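Local coordinates for protein inositol-1-monophosphatase (Nostoc sp., PDB 5ZHH) that probably hydrolyses the phosphate ester of inositol monophosphates to give free inositol and inorganic phosphate, at residues A[176-179]-A[180-183]; A[254-257]-A[258-262]; A[51-54]-A[55-59]; A[107-111]-A[112-116]. All coordinates share one frame; numbering follows the deposited sequence.

Interaction 1: A[176-179]-A[180-183]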
# COMPACT_ATOMS: atom_id res chain seq x y z
N CYS A 176 24.17 27.46 0.84
CA CYS A 176 23.62 28.80 0.86
C CYS A 176 23.57 29.40 -0.54
O CYS A 176 22.55 29.99 -0.93
CB CYS A 176 24.44 29.70 1.79
SG CYS A 176 24.46 29.15 3.50
N HIS A 177 24.64 29.22 -1.32
CA HIS A 177 24.69 29.76 -2.68
C HIS A 177 23.57 29.18 -3.55
O HIS A 177 22.84 29.92 -4.22
CB HIS A 177 26.07 29.46 -3.28
CG HIS A 177 26.33 30.09 -4.61
ND1 HIS A 177 26.00 31.40 -4.90
CD2 HIS A 177 26.92 29.60 -5.73
CE1 HIS A 177 26.37 31.68 -6.14
NE2 HIS A 177 26.93 30.61 -6.66
N LEU A 178 23.40 27.86 -3.53
CA LEU A 178 22.36 27.28 -4.38
C LEU A 178 20.96 27.54 -3.85
O LEU A 178 20.01 27.63 -4.63
CB LEU A 178 22.60 25.79 -4.58
CG LEU A 178 23.49 25.43 -5.78
CD1 LEU A 178 23.01 26.16 -7.04
CD2 LEU A 178 24.95 25.73 -5.52
N THR A 179 20.80 27.70 -2.55
CA THR A 179 19.50 28.01 -1.99
C THR A 179 19.03 29.38 -2.46
O THR A 179 17.88 29.63 -2.57
CB THR A 179 19.46 27.86 -0.46
OG1 THR A 179 19.76 26.52 -0.10
CG2 THR A 179 18.15 28.19 0.09
N HIS A 180 19.98 30.26 -2.73
CA HIS A 180 19.67 31.57 -3.24
C HIS A 180 19.35 31.57 -4.72
O HIS A 180 18.54 32.29 -5.15
CB HIS A 180 20.84 32.49 -3.04
CG HIS A 180 20.60 33.53 -2.02
ND1 HIS A 180 21.04 34.82 -2.15
CD2 HIS A 180 20.00 33.47 -0.82
CE1 HIS A 180 20.70 35.51 -1.09
NE2 HIS A 180 20.05 34.72 -0.27
N LEU A 181 20.01 30.72 -5.48
CA LEU A 181 19.84 30.64 -6.91
C LEU A 181 18.75 29.71 -7.44
O LEU A 181 18.51 29.69 -8.60
CB LEU A 181 21.11 30.21 -7.55
CG LEU A 181 22.29 31.11 -7.34
CD1 LEU A 181 23.46 30.43 -7.94
CD2 LEU A 181 21.98 32.36 -8.09
N THR A 182 18.13 28.91 -6.61
CA THR A 182 17.12 28.01 -7.10
C THR A 182 15.84 28.15 -6.34
O THR A 182 15.72 29.00 -5.55
CB THR A 182 17.56 26.56 -6.95
OG1 THR A 182 17.59 26.21 -5.58
CG2 THR A 182 18.90 26.31 -7.58
N GLN A 183 14.90 27.27 -6.60
CA GLN A 183 13.65 27.24 -5.87
C GLN A 183 13.80 26.59 -4.49
O GLN A 183 12.94 26.64 -3.72
CB GLN A 183 12.55 26.54 -6.64
CG GLN A 183 12.16 27.23 -7.90
CD GLN A 183 11.07 26.52 -8.62
OE1 GLN A 183 10.81 25.39 -8.38
NE2 GLN A 183 10.42 27.20 -9.50
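Leu178 O is gripped twice where helix 172-181 ends. The hydroxyl of Thr182 donates to it, OG1 to O 3.0 Å, arriving from above the carbonyl plane, and the backbone N of Thr182 adds a weak bond at a narrow N-H...O angle of 124°. Thr182 OG1 takes the position between its own backbone N and carbonyl carbon (chi1 69°), which turns it back onto the last helical turn; the same oxygen is also hydrogen-bonded to Gly184 N, so this buried hydroxyl has partners on the helix and on the chain leaving it. Two residues earlier, Cys176 O receives His180 N at 3.1 Å. His177 O is the acceptor for Leu181 N at 3.2 Å, with a second, weak bond from His180 N. The hydroxyl of Thr179, also buried, turns back to Phe175 O.

Apolar contacts follow the same spacing. Leu181 CD1 sits over one face of the His177 ring, 3.9 Å from its centroid and displaced toward the rim near CE1 and NE2, a CH-pi contact. The His177 ring stands where it does because CG lies opposite the backbone N (chi1 -173°). Leu178 CD1 touches Thr182 CG2 at 4.1 Å.

The carbonyls of Thr179 and His180 are hydrogen-bonded to Arg164 and Arg165 of the second subunit. Thr182 is the first residue to leave helical backbone angles, and the whole is the C-terminal end of the helix in the beta-alpha-beta unit formed by strand 156-158, helix 172-181 and strand 185-186.

Interaction 2: A[254-257]-A[258-262]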
# COMPACT_ATOMS: atom_id res chain seq x y z
N ASP A 254 25.42 22.09 -16.77
CA ASP A 254 26.42 23.13 -16.94
C ASP A 254 26.15 24.32 -16.03
O ASP A 254 27.09 24.96 -15.54
CB ASP A 254 26.48 23.57 -18.41
CG ASP A 254 25.14 24.08 -18.92
OD1 ASP A 254 24.09 23.69 -18.36
OD2 ASP A 254 25.13 24.87 -19.90
N ASN A 255 24.88 24.65 -15.82
CA ASN A 255 24.54 25.78 -14.97
C ASN A 255 24.89 25.49 -13.51
O ASN A 255 25.45 26.35 -12.82
CB ASN A 255 23.05 26.11 -15.09
CG ASN A 255 22.63 26.44 -16.52
OD1 ASN A 255 21.65 25.90 -17.01
ND2 ASN A 255 23.37 27.32 -17.17
N LEU A 256 24.57 24.29 -13.04
CA LEU A 256 24.90 23.94 -11.66
C LEU A 256 26.40 23.83 -11.47
O LEU A 256 26.94 24.25 -10.45
CB LEU A 256 24.18 22.64 -11.27
CG LEU A 256 24.33 22.14 -9.84
CD1 LEU A 256 24.13 23.26 -8.83
CD2 LEU A 256 23.31 21.02 -9.60
N SER A 257 27.10 23.26 -12.46
CA SER A 257 28.56 23.18 -12.36
C SER A 257 29.18 24.57 -12.25
O SER A 257 30.06 24.80 -11.42
CB SER A 257 29.11 22.42 -13.57
OG SER A 257 30.53 22.39 -13.55
N ARG A 258 28.70 25.52 -13.06
CA ARG A 258 29.20 26.90 -12.98
C ARG A 258 28.98 27.48 -11.59
O ARG A 258 29.88 28.10 -11.02
CB ARG A 258 28.53 27.77 -14.05
CG ARG A 258 28.90 29.26 -13.88
CD ARG A 258 28.28 30.17 -14.93
NE ARG A 258 26.87 30.48 -14.70
CZ ARG A 258 26.43 31.50 -13.97
NH1 ARG A 258 27.30 32.30 -13.36
NH2 ARG A 258 25.12 31.70 -13.83
N ALA A 259 27.78 27.30 -11.04
CA ALA A 259 27.50 27.80 -9.69
C ALA A 259 28.45 27.19 -8.67
O ALA A 259 28.95 27.90 -7.78
CB ALA A 259 26.05 27.53 -9.31
N LEU A 260 28.74 25.90 -8.80
CA LEU A 260 29.68 25.24 -7.89
C LEU A 260 31.10 25.77 -8.07
O LEU A 260 31.89 25.75 -7.11
CB LEU A 260 29.62 23.72 -8.10
CG LEU A 260 28.29 23.10 -7.63
CD1 LEU A 260 28.18 21.62 -8.01
CD2 LEU A 260 28.10 23.29 -6.12
N MET A 261 31.47 26.21 -9.27
CA MET A 261 32.78 26.79 -9.52
C MET A 261 32.88 28.23 -9.06
O MET A 261 33.98 28.81 -9.11
CB MET A 261 33.12 26.75 -11.02
CG MET A 261 33.27 25.34 -11.60
SD MET A 261 34.56 24.39 -10.79
CE MET A 261 33.64 23.49 -9.54
N GLN A 262 31.78 28.84 -8.64
CA GLN A 262 31.74 30.25 -8.30
C GLN A 262 31.08 30.45 -6.94
O GLN A 262 30.31 31.39 -6.74
CB GLN A 262 31.01 31.05 -9.38
CG GLN A 262 31.61 30.87 -10.78
CD GLN A 262 30.82 31.58 -11.85
OE1 GLN A 262 29.63 31.85 -11.68
NE2 GLN A 262 31.47 31.89 -12.97
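Leu256 and Leu260 stand one turn apart on helix 253-261, and their contact is the apolar part of this stretch. Leu256 CG meets Leu260 CD1 at 4.3 Å. In Leu260, CG is anti to its carbonyl carbon (chi1 -69°), which directs the side chain back along the helix, with CG 3.3 Å from Leu256 O.

The backbone bonds form a regular i to i+4 ladder of four rungs. Arg258 N donates to Asp254 O, Ala259 N to Asn255 O, and Leu260 N to Leu256 O at 2.9 Å, all three fairly straight. The last rung, Met261 N to Ser257 O, is just as short at 2.9 Å but more bent, with an N-H...O angle of 143°. Beyond it, Gln262 N reaches only three residues back, to Ala259 O at 3.1 Å, as the chain leaves the helix.

Among the polar side chains, Arg258 runs extended to CG and CD, then bends at chi3 (77°), and its NH1 makes a weak bond to Gln262 OE1 at 2.9 Å. Both residues lie on the solvent side. Asp254 OD1 folds back to accept a weak bond from Asn255 N. The hydroxyl of buried Ser257 is hydrogen-bonded instead to Tyr233 O and Ser235 OG.

The helix is thus two-sided. Arg258 and Met261 are exposed, whereas Leu256, Ser257 and Leu260 pack on Leu246 of strand 245-248, and Leu256, Ala259 and Leu260 also rest on Leu178 of helix 172-181.

Interaction 3: A[51-54]-A[55-59]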
# COMPACT_ATOMS: atom_id res chain seq x y z
N GLU A 51 22.93 -6.64 5.65
CA GLU A 51 24.15 -6.97 4.91
C GLU A 51 24.33 -8.47 4.74
O GLU A 51 24.71 -8.94 3.67
CB GLU A 51 25.37 -6.37 5.63
CG GLU A 51 26.69 -6.66 4.94
CD GLU A 51 27.86 -5.92 5.57
OE1 GLU A 51 28.58 -6.53 6.39
OE2 GLU A 51 28.06 -4.73 5.25
N ALA A 52 24.07 -9.25 5.80
CA ALA A 52 24.20 -10.70 5.71
C ALA A 52 23.28 -11.27 4.63
O ALA A 52 23.68 -12.17 3.88
CB ALA A 52 23.91 -11.35 7.06
N VAL A 53 22.05 -10.76 4.55
CA VAL A 53 21.12 -11.21 3.52
C VAL A 53 21.64 -10.87 2.13
O VAL A 53 21.60 -11.70 1.21
CB VAL A 53 19.72 -10.61 3.76
CG1 VAL A 53 18.84 -10.78 2.54
CG2 VAL A 53 19.08 -11.28 4.96
N VAL A 54 22.12 -9.64 1.94
CA VAL A 54 22.63 -9.23 0.63
C VAL A 54 23.83 -10.07 0.23
O VAL A 54 23.92 -10.58 -0.89
CB VAL A 54 22.98 -7.73 0.62
CG1 VAL A 54 23.59 -7.36 -0.72
CG2 VAL A 54 21.74 -6.89 0.86
N LEU A 55 24.79 -10.21 1.15
CA LEU A 55 26.02 -10.94 0.83
C LEU A 55 25.72 -12.39 0.48
O LEU A 55 26.24 -12.92 -0.51
CB LEU A 55 27.00 -10.86 2.00
CG LEU A 55 27.61 -9.48 2.25
CD1 LEU A 55 28.61 -9.53 3.40
CD2 LEU A 55 28.26 -8.99 0.99
N GLU A 56 24.85 -13.04 1.25
CA GLU A 56 24.56 -14.44 0.99
C GLU A 56 24.00 -14.63 -0.42
O GLU A 56 24.42 -15.55 -1.14
CB GLU A 56 23.58 -14.98 2.03
CG GLU A 56 23.43 -16.50 2.02
CD GLU A 56 22.49 -16.99 0.95
OE1 GLU A 56 21.57 -16.23 0.58
OE2 GLU A 56 22.67 -18.14 0.47
N ILE A 57 23.09 -13.75 -0.85
CA ILE A 57 22.48 -13.88 -2.17
C ILE A 57 23.51 -13.63 -3.26
O ILE A 57 23.65 -14.43 -4.20
CB ILE A 57 21.27 -12.94 -2.30
CG1 ILE A 57 20.15 -13.39 -1.35
CG2 ILE A 57 20.79 -12.87 -3.74
CD1 ILE A 57 19.00 -12.40 -1.23
N ILE A 58 24.28 -12.54 -3.14
CA ILE A 58 25.21 -12.19 -4.21
C ILE A 58 26.30 -13.24 -4.35
O ILE A 58 26.66 -13.63 -5.47
CB ILE A 58 25.82 -10.80 -3.96
CG1 ILE A 58 24.73 -9.72 -3.98
CG2 ILE A 58 26.92 -10.51 -4.98
CD1 ILE A 58 24.15 -9.49 -5.35
N ARG A 59 26.84 -13.72 -3.23
CA ARG A 59 27.94 -14.68 -3.33
C ARG A 59 27.45 -16.05 -3.78
O ARG A 59 28.21 -16.80 -4.40
CB ARG A 59 28.70 -14.80 -2.00
CG ARG A 59 28.89 -13.48 -1.25
CD ARG A 59 30.13 -13.41 -0.41
NE ARG A 59 30.46 -14.70 0.18
CZ ARG A 59 31.32 -14.87 1.18
NH1 ARG A 59 31.91 -13.83 1.74
NH2 ARG A 59 31.58 -16.08 1.65
O HOH W 1 20.29 -14.29 2.16
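Val54 and Ile58 pair along the buried side of helix 44-61, an amphipathic alpha-helix that packs on helix 3-25 and on the large mixed sheet of the inositol monophosphatase fold. Their side chains run side by side and point the same way, with Val54 CG1 4.2 Å from Ile58 CG1. Val53 and Ile57 repeat the pattern one residue earlier, CG1 to CD1 4.1 Å. In both valines CG1 is anti to the backbone N (chi1 176° in Val54), and it is this branch that meets the isoleucine one turn on. Val53 and Ile57 pack on Ala17 of helix 3-25; Val54 touches Ala18 of that helix and Ile86 of strand 82-90, and Ile58 meets Trp84 of the same strand.

Glu51 belongs to the buried part as well. Its aliphatic stem lies alongside Leu55, CG to Leu55 CD1 3.8 Å, and the side chain, extended beyond CG, also touches Ala69 and Pro88. Beneath these side chains the backbone bonds are regular. Leu55 N to Glu51 O is short at 2.8 Å and Ile58 N to Val54 O measures 3.0 Å, both with N-H...O angles of 170°, whereas Ile57 N to Val53 O is longer at 3.3 Å.

The opposite character prevails at Ala52 and Glu56, which are exposed. Glu56 bends at chi2 (-81°), and its OE2 forms a salt bridge with Arg60. A water links the side chain to the backbone: it donates to Glu56 OE1 at 2.8 Å and to Val53 O at 3.1 Å, giving that carbonyl a second donor beside Ile57 N.

Interaction 4: A[107-111]-A[112-116]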
# COMPACT_ATOMS: atom_id res chain seq x y z
N GLY A 107 24.93 -1.83 -6.10
CA GLY A 107 25.47 -1.45 -7.39
C GLY A 107 26.58 -2.39 -7.81
O GLY A 107 27.29 -2.95 -6.98
N LEU A 108 26.72 -2.56 -9.12
CA LEU A 108 27.77 -3.40 -9.68
C LEU A 108 28.67 -2.54 -10.54
O LEU A 108 28.20 -1.88 -11.47
CB LEU A 108 27.20 -4.57 -10.49
CG LEU A 108 28.27 -5.37 -11.25
CD1 LEU A 108 29.24 -6.02 -10.27
CD2 LEU A 108 27.63 -6.44 -12.15
N LEU A 109 29.97 -2.56 -10.22
CA LEU A 109 31.01 -1.95 -11.04
C LEU A 109 31.61 -3.02 -11.94
O LEU A 109 32.03 -4.08 -11.47
CB LEU A 109 32.11 -1.33 -10.17
CG LEU A 109 31.76 -0.20 -9.20
CD1 LEU A 109 32.80 -0.12 -8.09
CD2 LEU A 109 31.67 1.14 -9.94
N ILE A 110 31.62 -2.75 -13.24
CA ILE A 110 32.29 -3.61 -14.21
C ILE A 110 33.51 -2.85 -14.72
O ILE A 110 33.37 -1.80 -15.36
CB ILE A 110 31.36 -4.04 -15.35
CG1 ILE A 110 30.16 -4.79 -14.76
CG2 ILE A 110 32.11 -4.90 -16.36
CD1 ILE A 110 29.14 -5.25 -15.78
N ASN A 111 34.70 -3.36 -14.40
CA ASN A 111 35.95 -2.68 -14.68
C ASN A 111 35.92 -1.26 -14.11
O ASN A 111 36.37 -0.30 -14.74
CB ASN A 111 36.25 -2.68 -16.18
CG ASN A 111 36.43 -4.08 -16.74
OD1 ASN A 111 37.08 -4.93 -16.13
ND2 ASN A 111 35.82 -4.35 -17.89
N GLY A 112 35.39 -1.14 -12.90
CA GLY A 112 35.33 0.13 -12.19
C GLY A 112 34.28 1.11 -12.65
O GLY A 112 34.31 2.27 -12.22
N VAL A 113 33.34 0.69 -13.50
CA VAL A 113 32.32 1.56 -14.06
C VAL A 113 30.96 1.09 -13.58
O VAL A 113 30.65 -0.10 -13.71
CB VAL A 113 32.36 1.60 -15.60
CG1 VAL A 113 31.30 2.56 -16.14
CG2 VAL A 113 33.75 2.00 -16.08
N PRO A 114 30.11 1.97 -13.04
CA PRO A 114 28.76 1.54 -12.62
C PRO A 114 27.93 1.07 -13.81
O PRO A 114 27.76 1.78 -14.80
CB PRO A 114 28.17 2.81 -12.00
CG PRO A 114 29.37 3.66 -11.62
CD PRO A 114 30.40 3.37 -12.68
N GLN A 115 27.41 -0.15 -13.70
CA GLN A 115 26.64 -0.75 -14.80
C GLN A 115 25.32 -1.36 -14.38
O GLN A 115 24.46 -1.55 -15.26
CB GLN A 115 27.48 -1.82 -15.51
CG GLN A 115 28.66 -1.28 -16.30
CD GLN A 115 28.25 -0.59 -17.59
OE1 GLN A 115 28.12 -1.22 -18.63
NE2 GLN A 115 28.04 0.72 -17.52
N VAL A 116 25.13 -1.72 -13.12
CA VAL A 116 23.87 -2.26 -12.62
C VAL A 116 23.56 -1.59 -11.29
O VAL A 116 24.44 -1.47 -10.43
CB VAL A 116 23.91 -3.79 -12.44
CG1 VAL A 116 22.57 -4.29 -11.91
CG2 VAL A 116 24.27 -4.48 -13.74
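With CG anti to the carbonyl carbon in both Ile110 (CG1, chi1 -59°) and Gln115 (chi1 -69°), the two side chains cross at about a right angle, Ile110 CD1 touching Gln115 CB at 3.8 Å. Gln115 then bends at chi2, which returns NE2 to its neighbour's carbonyl, Pro114 O, at 2.9 Å; the acceptor lies close to the amide plane, while the donor stands above the plane of the carbonyl. Leu109 CD2 packs against Pro114 CD at 3.8 Å, and on the other face Leu108 CB meets Val116 CB.

Backbone bonds set the register. Ile110 and Val113 form a hydrogen-bonded pair, Ile110 N to Val113 O 2.9 Å and Val113 N to Ile110 O 3.1 Å, around a type I' turn whose corners, Asn111 and Gly112, both have positive phi. Further on, Leu108 O receives Gln115 N at 2.9 Å and, weakly, Val116 N at 3.5 Å, while Leu108 N donates to Val116 O.

Leu108 and Val116 face Phe7 of helix 3-25, whereas Leu109 and Pro114 face Val217 of helix 213-225. This is a beta hairpin with a two-residue type I' loop and a classic bulge, Gln115 and Val116 both opposite Leu108, within the large mixed sheet.

Overall arrangement
Interactions 1 and 2 form a direct pair, their centres 12 Å apart: helices 172-181 and 253-261 meet through Leu178 CD1 and Leu256 CD1, 3.6 Å apart, and through His177 CD2, 3.4 Å from Ala259 O. Both belong to the part of the chain built on the five-stranded sheet. Interactions 3 and 4 belong to the eight-stranded part and do not touch, their nearest atoms being about 7 Å apart, but helix 3-25 packs on both. The two parts are well separated, the centres of interactions 1 and 3 lying about 41 Å apart on opposite sides of the chain's centre. Interaction 1 also reaches the second subunit.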